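Local coordinates for ThermoDBP-single stranded DNA binding protein (Thermoproteus tenax, PDB 3TEK) that binds single-stranded DNA, probably in place of the canonical single-stranded DNA-binding protein displaced in the Thermoproteales, at residues Asn74-Asn77 with Arg78-Ser82; Asp81-Lys84 with Phe85-Ser89; Lys98-Phe101 with Glu102-Pro106. One frame throughout, in Å; residues are numbered along the deposited sequence.

Interaction 1 (Asn74-Asn77 with Arg78-Ser82); sequences NIFN and RIRDS
The Phe76 ring carries Arg80 on one face: CB sits over the ring centre, 4.2 Å above the plane, and the chain runs on along the ring until Arg80 CD is 3.3 Å from Phe76 CE2. Phe76 CG is anti to its backbone N (chi1 -177°), which carries the ring along the helix to Arg80. The guanidinium beyond is turned 70° to the ring and meets CE2 at its own edge, so the aliphatic part of the arginine does the covering. This is an i to i+4 contact at the C-terminal end of helix 71-79, where the chain enters a type I beta turn from Ile79 to Ser82. Ile79 CG2 lies above one face of the Arg78 guanidinium, toward its rim, and Arg78 NH2 is 4.0 Å from Ile75 CG2; Pro126 O and Asp127 O accept from the Arg78 nitrogens. Phe76 and Ile75, both apolar, suit the side facing helix 52-68, where Phe76 packs on Ala61 and Leu64. Arg80 N bonds to Phe76 O (2.8 Å); the N-H...O angle is only 139°. Ile79 O accepts from Ser82 N (3.0 Å) and, on a lone pair in the carbonyl plane, from Ser82 OG at 2.6 Å.

Interaction 2 (Asp81-Lys84 with Phe85-Ser89); sequences DSEK and FRETS
Ser82 holds OG between its backbone N and carbonyl carbon (chi1 67°), which swings the hydroxyl over the start of helix 83-108 to accept from Phe85 N at 3.1 Å. This is a classic side-chain N-cap: the short, polar serine satisfies an amide in the first turn, for which the chain before the helix offers no helical carbonyl acceptor. OG, already bonded to Ile79 O, thereby also joins the preceding turn to the helix.

Arg86 bends sharply at chi2 (-74°) and folds back toward the cap, where NH2 lies 3.5 Å from Asp81 CB. Arg80 O, just before the segment, probably holds it through NE and NH2; Asp81 OD1 is 5.6 Å from Arg86 NH2, probably a weak attraction at most. Glu83 and Glu87, one turn apart, point the same way with nearly parallel carboxylate planes, and OE2 of Glu83 is 5.0 Å from OE1 of Glu87. Glu83, in the first turn, probably gains from the partially positive N-terminal end of the helix, a place that suits an acidic residue, whereas Glu87 has a second acidic neighbour in Glu91. Phe85, by contrast, turns its ring inward to Phe57, Val60 and Leu131, between helix 52-68 and the sheet.

Thr88 is buried, and its hydroxyl is used twice: it accepts from Leu131 N on strand 131-142 and donates to Lys84 O. Thr88 reaches back along its own helix, while CG2 packs 3.3 Å from the same oxygen. Lys84 O is thus gripped by Thr88 N at 3.0 Å and Thr88 OG1 at 2.8 Å, which approach from opposite faces of the carbonyl plane.

Interaction 3 (Lys98-Phe101 with Glu102-Pro106); sequences KWFF and EEAVP
A wider, pi-type turn interrupts the regular winding of helix 83-108 near its C-terminal end, and the contact between Lys98-Phe101 and Glu102-Pro106 is built around it. Trp99 O is shared by two amides: Ala104 N lies in the carbonyl plane at 2.9 Å, five residues on, whereas Glu103 N comes from above that plane with an N-H...O angle of 141°. The shifted register continues with Val105 N to Phe100 O at 2.9 Å. It then meets Pro106, which has no N-H to give; its CD rests 3.4 Å from Phe101 O instead, and the helix kinks there.

Within this turn two methyl groups lie on aromatic faces. Ala104 CB lies 4.1 Å from the centroid of the Trp99 six-membered ring, almost on the ring normal, as a CH-pi contact. Val105 CG2 makes another, 3.9 Å from the Phe100 centroid but displaced toward the rim. With CG anti to its backbone N (chi1 171°), Trp99 extends its indole toward Thr138 and Leu140 of strand 131-142; the neighbouring Phe100 meets Phe116 and Leu110. On the polar side, the Glu103 carboxylate stands nearly perpendicular to the indole beside Trp99 CD1, and Glu102 OE1 packs 3.6 Å from Lys98 CG.

The small Ala104 and the branched Val105 thus suit their places against the rings, and the long Glu102 and Glu103 the exposed side. Lys98 NZ and Glu102 OE2 stay 5.2 Å apart, so backbone bonds and CH-pi contacts probably contribute more than this ion pair.

Interactions 1 and 2 form one continuous corner: they share Asp81 and Ser82, their centres are about 9 Å apart, and Ile79 O of the first packs 3.2 Å from Phe85 CB of the second. Together they carry the chain from helix 71-79 into helix 83-108. Interaction 3 lies farther along that second helix, its centre about 24 Å from that of interaction 2 and about 31 Å from that of interaction 1, and it touches neither. Interactions 1 and 3 lie on opposite sides of the chain's centre. Side chains of interactions 2 and 3 both reach strand 131-142, an outermost strand, within this chain, of the four-stranded antiparallel sheet.

Interaction 1 (Asn74-Asn77 with Arg78-Ser82)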
ATOM      1  N   ASN A  74       8.461  -8.093  16.367  1.00 50.63           N
ATOM      2  CA  ASN A  74       9.523  -9.058  16.034  1.00 50.57           C
ATOM      3  C   ASN A  74       9.351  -9.642  14.634  1.00 46.04           C
ATOM      4  O   ASN A  74      10.322  -9.856  13.931  1.00 44.90           O
ATOM      5  CB  ASN A  74       9.563 -10.184  17.059  1.00 52.69           C
ATOM      6  CG  ASN A  74      10.011  -9.694  18.411  1.00 56.90           C
ATOM      7  OD1 ASN A  74      10.958  -8.935  18.511  1.00 60.41           O
ATOM      8  ND2 ASN A  74       9.343 -10.125  19.449  1.00 61.95           N
ATOM      9  N   ILE A  75       8.101  -9.913  14.265  1.00 44.31           N
ATOM     10  CA  ILE A  75       7.786 -10.474  12.958  1.00 42.14           C
ATOM     11  C   ILE A  75       8.206  -9.430  11.954  1.00 42.49           C
ATOM     12  O   ILE A  75       8.930  -9.725  11.013  1.00 42.85           O
ATOM     13  CB  ILE A  75       6.284 -10.787  12.781  1.00 42.24           C
ATOM     14  CG1 ILE A  75       5.777 -11.765  13.861  1.00 42.91           C
ATOM     15  CG2 ILE A  75       6.033 -11.396  11.403  1.00 41.11           C
ATOM     16  CD1 ILE A  75       4.255 -12.082  13.802  1.00 42.63           C
ATOM     17  N   PHE A  76       7.773  -8.200  12.181  1.00 41.89           N
ATOM     18  CA  PHE A  76       8.084  -7.111  11.262  1.00 43.92           C
ATOM     19  C   PHE A  76       9.584  -6.889  11.075  1.00 45.33           C
ATOM     20  O   PHE A  76      10.063  -6.723   9.941  1.00 44.42           O
ATOM     21  CB  PHE A  76       7.440  -5.803  11.696  1.00 44.65           C
ATOM     22  CG  PHE A  76       7.687  -4.682  10.732  1.00 43.44           C
ATOM     23  CD1 PHE A  76       7.156  -4.727   9.451  1.00 42.80           C
ATOM     24  CD2 PHE A  76       8.463  -3.595  11.099  1.00 45.94           C
ATOM     25  CE1 PHE A  76       7.404  -3.720   8.548  1.00 44.74           C
ATOM     26  CE2 PHE A  76       8.705  -2.568  10.217  1.00 45.93           C
ATOM     27  CZ  PHE A  76       8.175  -2.626   8.929  1.00 45.66           C
ATOM     28  N   ASN A  77      10.305  -6.865  12.191  1.00 46.86           N
ATOM     29  CA  ASN A  77      11.759  -6.672  12.154  1.00 47.17           C
ATOM     30  C   ASN A  77      12.480  -7.762  11.376  1.00 45.88           C
ATOM     31  O   ASN A  77      13.426  -7.479  10.662  1.00 45.03           O
ATOM     32  CB  ASN A  77      12.331  -6.527  13.575  1.00 48.70           C
ATOM     33  CG  ASN A  77      12.091  -5.148  14.149  1.00 51.20           C
ATOM     34  OD1 ASN A  77      11.893  -4.190  13.401  1.00 53.39           O
ATOM     35  ND2 ASN A  77      12.090  -5.039  15.480  1.00 51.75           N
ATOM     36  N   ARG A  78      12.004  -8.999  11.488  1.00 45.35           N
ATOM     37  CA  ARG A  78      12.538 -10.069  10.668  1.00 44.57           C
ATOM     38  C   ARG A  78      12.255  -9.862   9.171  1.00 44.88           C
ATOM     39  O   ARG A  78      13.167  -9.920   8.353  1.00 45.00           O
ATOM     40  CB  ARG A  78      11.966 -11.402  11.088  1.00 45.46           C
ATOM     41  CG  ARG A  78      12.410 -12.534  10.184  1.00 45.06           C
ATOM     42  CD  ARG A  78      12.065 -13.848  10.800  1.00 45.85           C
ATOM     43  NE  ARG A  78      10.632 -13.973  11.010  1.00 45.23           N
ATOM     44  CZ  ARG A  78       9.741 -14.298  10.067  1.00 45.33           C
ATOM     45  NH1 ARG A  78      10.116 -14.514   8.801  1.00 45.29           N
ATOM     46  NH2 ARG A  78       8.454 -14.392  10.390  1.00 45.46           N
ATOM     47  N   ILE A  79      10.995  -9.646   8.807  1.00 43.34           N
ATOM     48  CA  ILE A  79      10.645  -9.640   7.396  1.00 44.18           C
ATOM     49  C   ILE A  79      11.061  -8.378   6.678  1.00 45.45           C
ATOM     50  O   ILE A  79      11.299  -8.403   5.451  1.00 43.95           O
ATOM     51  CB  ILE A  79       9.135  -9.904   7.152  1.00 43.67           C
ATOM     52  CG1 ILE A  79       8.270  -8.751   7.640  1.00 41.31           C
ATOM     53  CG2 ILE A  79       8.714 -11.170   7.815  1.00 42.13           C
ATOM     54  CD1 ILE A  79       6.831  -8.873   7.180  1.00 41.70           C
ATOM     55  N   ARG A  80      11.180  -7.294   7.453  1.00 48.95           N
ATOM     56  CA  ARG A  80      11.408  -5.954   6.927  1.00 51.91           C
ATOM     57  C   ARG A  80      12.567  -5.850   5.932  1.00 53.23           C
ATOM     58  O   ARG A  80      12.492  -5.095   4.959  1.00 53.10           O
ATOM     59  CB  ARG A  80      11.660  -4.974   8.073  1.00 55.56           C
ATOM     60  CG  ARG A  80      11.657  -3.556   7.621  1.00 60.74           C
ATOM     61  CD  ARG A  80      11.681  -2.578   8.790  1.00 66.54           C
ATOM     62  NE  ARG A  80      12.654  -1.516   8.563  1.00 69.91           N
ATOM     63  CZ  ARG A  80      13.964  -1.700   8.499  1.00 73.40           C
ATOM     64  NH1 ARG A  80      14.499  -2.912   8.680  1.00 74.82           N
ATOM     65  NH2 ARG A  80      14.748  -0.658   8.275  1.00 76.02           N
ATOM     66  N   ASP A  81      13.646  -6.574   6.197  1.00 55.24           N
ATOM     67  CA  ASP A  81      14.833  -6.559   5.327  1.00 54.66           C
ATOM     68  C   ASP A  81      15.098  -7.898   4.573  1.00 53.22           C
ATOM     69  O   ASP A  81      16.174  -8.083   3.972  1.00 51.46           O
ATOM     70  CB  ASP A  81      16.062  -6.134   6.146  1.00 59.76           C
ATOM     71  CG  ASP A  81      16.409  -7.126   7.272  1.00 63.96           C
ATOM     72  OD1 ASP A  81      17.469  -6.964   7.902  1.00 71.59           O
ATOM     73  OD2 ASP A  81      15.632  -8.057   7.532  1.00 64.35           O
ATOM     74  N   SER A  82      14.140  -8.833   4.637  1.00 49.17           N
ATOM     75  CA  SER A  82      14.176 -10.061   3.826  1.00 45.13           C
ATOM     76  C   SER A  82      14.039  -9.707   2.340  1.00 45.33           C
ATOM     77  O   SER A  82      13.374  -8.741   1.979  1.00 43.54           O
ATOM     78  CB  SER A  82      13.008 -10.948   4.162  1.00 44.29           C
ATOM     79  OG  SER A  82      11.797 -10.328   3.750  1.00 42.66           O
TER

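Interaction 2 (Asp81-Lys84 with Phe85-Ser89)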
ATOM      1  N   ASP A  81      13.646  -6.574   6.197  1.00 55.24           N
ATOM      2  CA  ASP A  81      14.833  -6.559   5.327  1.00 54.66           C
ATOM      3  C   ASP A  81      15.098  -7.898   4.573  1.00 53.22           C
ATOM      4  O   ASP A  81      16.174  -8.083   3.972  1.00 51.46           O
ATOM      5  CB  ASP A  81      16.062  -6.134   6.146  1.00 59.76           C
ATOM      6  CG  ASP A  81      16.409  -7.126   7.272  1.00 63.96           C
ATOM      7  OD1 ASP A  81      17.469  -6.964   7.902  1.00 71.59           O
ATOM      8  OD2 ASP A  81      15.632  -8.057   7.532  1.00 64.35           O
ATOM      9  N   SER A  82      14.140  -8.833   4.637  1.00 49.17           N
ATOM     10  CA  SER A  82      14.176 -10.061   3.826  1.00 45.13           C
ATOM     11  C   SER A  82      14.039  -9.707   2.340  1.00 45.33           C
ATOM     12  O   SER A  82      13.374  -8.741   1.979  1.00 43.54           O
ATOM     13  CB  SER A  82      13.008 -10.948   4.162  1.00 44.29           C
ATOM     14  OG  SER A  82      11.797 -10.328   3.750  1.00 42.66           O
ATOM     15  N   GLU A  83      14.652 -10.526   1.500  1.00 44.38           N
ATOM     16  CA  GLU A  83      14.547 -10.371   0.051  1.00 45.92           C
ATOM     17  C   GLU A  83      13.094 -10.418  -0.392  1.00 44.09           C
ATOM     18  O   GLU A  83      12.662  -9.614  -1.219  1.00 42.56           O
ATOM     19  CB  GLU A  83      15.363 -11.474  -0.646  1.00 48.23           C
ATOM     20  CG  GLU A  83      15.348 -11.363  -2.176  1.00 50.52           C
ATOM     21  CD  GLU A  83      14.178 -12.056  -2.852  1.00 51.67           C
ATOM     22  OE1 GLU A  83      13.544 -12.925  -2.235  1.00 53.09           O
ATOM     23  OE2 GLU A  83      13.884 -11.733  -4.028  1.00 55.72           O
ATOM     24  N   LYS A  84      12.326 -11.358   0.152  1.00 44.48           N
ATOM     25  CA  LYS A  84      10.937 -11.542  -0.299  1.00 45.40           C
ATOM     26  C   LYS A  84      10.027 -10.333  -0.035  1.00 43.59           C
ATOM     27  O   LYS A  84       9.237  -9.939  -0.897  1.00 41.68           O
ATOM     28  CB  LYS A  84      10.306 -12.780   0.336  1.00 47.55           C
ATOM     29  CG  LYS A  84       9.130 -13.313  -0.444  1.00 51.29           C
ATOM     30  CD  LYS A  84       9.584 -14.295  -1.537  1.00 54.89           C
ATOM     31  CE  LYS A  84       8.665 -14.296  -2.721  1.00 57.35           C
ATOM     32  NZ  LYS A  84       9.016 -15.398  -3.682  1.00 61.47           N
ATOM     33  N   PHE A  85      10.123  -9.762   1.147  1.00 40.50           N
ATOM     34  CA  PHE A  85       9.339  -8.550   1.465  1.00 42.46           C
ATOM     35  C   PHE A  85       9.774  -7.356   0.652  1.00 43.13           C
ATOM     36  O   PHE A  85       8.930  -6.626   0.139  1.00 42.72           O
ATOM     37  CB  PHE A  85       9.420  -8.203   2.925  1.00 42.49           C
ATOM     38  CG  PHE A  85       8.545  -7.040   3.340  1.00 41.99           C
ATOM     39  CD1 PHE A  85       7.168  -7.170   3.385  1.00 42.01           C
ATOM     40  CD2 PHE A  85       9.111  -5.842   3.723  1.00 42.88           C
ATOM     41  CE1 PHE A  85       6.351  -6.098   3.790  1.00 43.36           C
ATOM     42  CE2 PHE A  85       8.306  -4.758   4.144  1.00 43.96           C
ATOM     43  CZ  PHE A  85       6.934  -4.888   4.181  1.00 43.46           C
ATOM     44  N   ARG A  86      11.084  -7.161   0.518  1.00 44.42           N
ATOM     45  CA  ARG A  86      11.582  -5.995  -0.222  1.00 45.38           C
ATOM     46  C   ARG A  86      11.192  -6.114  -1.692  1.00 43.45           C
ATOM     47  O   ARG A  86      10.725  -5.145  -2.307  1.00 40.80           O
ATOM     48  CB  ARG A  86      13.108  -5.833  -0.096  1.00 50.21           C
ATOM     49  CG  ARG A  86      13.645  -5.507   1.294  1.00 55.10           C
ATOM     50  CD  ARG A  86      13.369  -4.057   1.694  1.00 63.81           C
ATOM     51  NE  ARG A  86      13.655  -3.833   3.125  1.00 70.62           N
ATOM     52  CZ  ARG A  86      14.698  -3.161   3.629  1.00 75.47           C
ATOM     53  NH1 ARG A  86      15.614  -2.588   2.836  1.00 81.33           N
ATOM     54  NH2 ARG A  86      14.815  -3.057   4.949  1.00 76.37           N
ATOM     55  N   GLU A  87      11.382  -7.305  -2.260  1.00 41.91           N
ATOM     56  CA  GLU A  87      11.028  -7.534  -3.671  1.00 42.23           C
ATOM     57  C   GLU A  87       9.520  -7.373  -3.947  1.00 41.77           C
ATOM     58  O   GLU A  87       9.127  -6.736  -4.920  1.00 42.82           O
ATOM     59  CB  GLU A  87      11.465  -8.925  -4.115  1.00 42.58           C
ATOM     60  CG  GLU A  87      10.894  -9.349  -5.467  1.00 43.58           C
ATOM     61  CD  GLU A  87      11.291  -8.383  -6.567  1.00 46.21           C
ATOM     62  OE1 GLU A  87      12.288  -7.643  -6.354  1.00 47.18           O
ATOM     63  OE2 GLU A  87      10.614  -8.341  -7.637  1.00 46.37           O
ATOM     64  N   THR A  88       8.685  -7.970  -3.115  1.00 39.97           N
ATOM     65  CA  THR A  88       7.241  -7.913  -3.330  1.00 39.78           C
ATOM     66  C   THR A  88       6.660  -6.530  -3.003  1.00 41.31           C
ATOM     67  O   THR A  88       5.699  -6.124  -3.623  1.00 41.16           O
ATOM     68  CB  THR A  88       6.464  -9.065  -2.627  1.00 39.29           C
ATOM     69  OG1 THR A  88       6.601  -9.001  -1.187  1.00 38.32           O
ATOM     70  CG2 THR A  88       6.895 -10.439  -3.184  1.00 38.55           C
ATOM     71  N   SER A  89       7.284  -5.786  -2.073  1.00 42.49           N
ATOM     72  CA  SER A  89       6.912  -4.392  -1.885  1.00 44.51           C
ATOM     73  C   SER A  89       7.260  -3.550  -3.127  1.00 44.10           C
ATOM     74  O   SER A  89       6.474  -2.692  -3.554  1.00 44.62           O
ATOM     75  CB  SER A  89       7.521  -3.838  -0.582  1.00 46.70           C
ATOM     76  OG  SER A  89       8.906  -3.657  -0.761  1.00 53.96           O
TER

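Interaction 3 (Lys98-Phe101 with Glu102-Pro106)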
ATOM      1  N   LYS A  98       1.995   1.717 -12.211  1.00 54.64           N
ATOM      2  CA  LYS A  98       1.595   1.409 -13.585  1.00 55.06           C
ATOM      3  C   LYS A  98       0.069   1.524 -13.762  1.00 52.84           C
ATOM      4  O   LYS A  98      -0.438   2.122 -14.710  1.00 52.77           O
ATOM      5  CB  LYS A  98       2.055  -0.003 -13.959  1.00 57.76           C
ATOM      6  CG  LYS A  98       1.911  -0.312 -15.458  1.00 63.13           C
ATOM      7  CD  LYS A  98       2.684  -1.574 -15.892  1.00 68.14           C
ATOM      8  CE  LYS A  98       1.775  -2.784 -16.126  1.00 71.37           C
ATOM      9  NZ  LYS A  98       2.461  -3.886 -16.896  1.00 76.86           N
ATOM     10  N   TRP A  99      -0.661   0.906 -12.858  1.00 49.84           N
ATOM     11  CA  TRP A  99      -2.100   1.057 -12.837  1.00 49.72           C
ATOM     12  C   TRP A  99      -2.520   2.551 -12.821  1.00 49.21           C
ATOM     13  O   TRP A  99      -3.431   2.930 -13.560  1.00 48.26           O
ATOM     14  CB  TRP A  99      -2.698   0.317 -11.638  1.00 49.26           C
ATOM     15  CG  TRP A  99      -4.114   0.616 -11.475  1.00 50.09           C
ATOM     16  CD1 TRP A  99      -5.143   0.071 -12.176  1.00 50.87           C
ATOM     17  CD2 TRP A  99      -4.689   1.573 -10.578  1.00 48.58           C
ATOM     18  NE1 TRP A  99      -6.335   0.630 -11.766  1.00 52.50           N
ATOM     19  CE2 TRP A  99      -6.085   1.555 -10.788  1.00 51.57           C
ATOM     20  CE3 TRP A  99      -4.159   2.436  -9.619  1.00 49.14           C
ATOM     21  CZ2 TRP A  99      -6.975   2.371 -10.059  1.00 51.29           C
ATOM     22  CZ3 TRP A  99      -5.030   3.234  -8.880  1.00 51.58           C
ATOM     23  CH2 TRP A  99      -6.423   3.206  -9.117  1.00 52.74           C
ATOM     24  N   PHE A 100      -1.859   3.376 -12.002  1.00 47.12           N
ATOM     25  CA  PHE A 100      -2.263   4.790 -11.863  1.00 47.27           C
ATOM     26  C   PHE A 100      -2.026   5.558 -13.139  1.00 48.95           C
ATOM     27  O   PHE A 100      -2.890   6.252 -13.620  1.00 47.77           O
ATOM     28  CB  PHE A 100      -1.504   5.496 -10.757  1.00 47.55           C
ATOM     29  CG  PHE A 100      -1.870   6.945 -10.623  1.00 47.60           C
ATOM     30  CD1 PHE A 100      -3.049   7.318  -9.996  1.00 48.61           C
ATOM     31  CD2 PHE A 100      -1.067   7.925 -11.167  1.00 49.85           C
ATOM     32  CE1 PHE A 100      -3.408   8.678  -9.870  1.00 51.31           C
ATOM     33  CE2 PHE A 100      -1.406   9.295 -11.068  1.00 51.85           C
ATOM     34  CZ  PHE A 100      -2.580   9.674 -10.419  1.00 51.39           C
ATOM     35  N   PHE A 101      -0.837   5.417 -13.700  1.00 50.82           N
ATOM     36  CA  PHE A 101      -0.490   6.192 -14.867  1.00 53.56           C
ATOM     37  C   PHE A 101      -1.095   5.653 -16.131  1.00 53.47           C
ATOM     38  O   PHE A 101      -1.470   6.427 -16.991  1.00 57.15           O
ATOM     39  CB  PHE A 101       1.017   6.333 -15.000  1.00 54.07           C
ATOM     40  CG  PHE A 101       1.593   7.295 -14.029  1.00 55.87           C
ATOM     41  CD1 PHE A 101       1.403   8.658 -14.204  1.00 56.54           C
ATOM     42  CD2 PHE A 101       2.301   6.843 -12.912  1.00 56.25           C
ATOM     43  CE1 PHE A 101       1.912   9.568 -13.298  1.00 58.30           C
ATOM     44  CE2 PHE A 101       2.837   7.746 -12.011  1.00 57.48           C
ATOM     45  CZ  PHE A 101       2.634   9.112 -12.190  1.00 57.96           C
ATOM     46  N   GLU A 102      -1.204   4.339 -16.251  1.00 53.53           N
ATOM     47  CA  GLU A 102      -1.614   3.741 -17.520  1.00 54.60           C
ATOM     48  C   GLU A 102      -3.102   3.410 -17.601  1.00 54.56           C
ATOM     49  O   GLU A 102      -3.626   3.241 -18.705  1.00 52.41           O
ATOM     50  CB  GLU A 102      -0.793   2.497 -17.819  1.00 56.97           C
ATOM     51  CG  GLU A 102       0.689   2.792 -17.943  1.00 59.87           C
ATOM     52  CD  GLU A 102       1.517   1.617 -18.446  1.00 61.75           C
ATOM     53  OE1 GLU A 102       2.758   1.676 -18.281  1.00 64.26           O
ATOM     54  OE2 GLU A 102       0.950   0.650 -19.005  1.00 63.93           O
ATOM     55  N   GLU A 103      -3.778   3.309 -16.453  1.00 52.61           N
ATOM     56  CA  GLU A 103      -5.206   3.025 -16.439  1.00 52.72           C
ATOM     57  C   GLU A 103      -6.009   4.145 -15.778  1.00 51.46           C
ATOM     58  O   GLU A 103      -6.914   4.692 -16.387  1.00 50.97           O
ATOM     59  CB  GLU A 103      -5.489   1.680 -15.769  1.00 55.49           C
ATOM     60  CG  GLU A 103      -5.011   0.475 -16.569  1.00 59.05           C
ATOM     61  CD  GLU A 103      -5.103  -0.813 -15.768  1.00 65.57           C
ATOM     62  OE1 GLU A 103      -4.048  -1.385 -15.404  1.00 71.53           O
ATOM     63  OE2 GLU A 103      -6.234  -1.249 -15.479  1.00 69.32           O
ATOM     64  N   ALA A 104      -5.707   4.476 -14.529  1.00 49.99           N
ATOM     65  CA  ALA A 104      -6.503   5.510 -13.809  1.00 47.31           C
ATOM     66  C   ALA A 104      -6.480   6.899 -14.491  1.00 46.84           C
ATOM     67  O   ALA A 104      -7.531   7.526 -14.706  1.00 46.55           O
ATOM     68  CB  ALA A 104      -6.052   5.630 -12.365  1.00 45.36           C
ATOM     69  N   VAL A 105      -5.279   7.377 -14.791  1.00 46.78           N
ATOM     70  CA  VAL A 105      -5.068   8.675 -15.416  1.00 48.70           C
ATOM     71  C   VAL A 105      -5.880   8.867 -16.719  1.00 50.80           C
ATOM     72  O   VAL A 105      -6.706   9.787 -16.790  1.00 51.63           O
ATOM     73  CB  VAL A 105      -3.567   8.984 -15.602  1.00 48.90           C
ATOM     74  CG1 VAL A 105      -3.384  10.125 -16.605  1.00 48.83           C
ATOM     75  CG2 VAL A 105      -2.918   9.336 -14.239  1.00 46.60           C
ATOM     76  N   PRO A 106      -5.698   7.988 -17.724  1.00 52.84           N
ATOM     77  CA  PRO A 106      -6.528   8.175 -18.915  1.00 54.39           C
ATOM     78  C   PRO A 106      -8.011   7.933 -18.632  1.00 55.66           C
ATOM     79  O   PRO A 106      -8.849   8.599 -19.217  1.00 52.41           O
ATOM     80  CB  PRO A 106      -5.984   7.118 -19.901  1.00 57.18           C
ATOM     81  CG  PRO A 106      -4.624   6.805 -19.419  1.00 56.43           C
ATOM     82  CD  PRO A 106      -4.687   6.936 -17.927  1.00 53.24           C
TER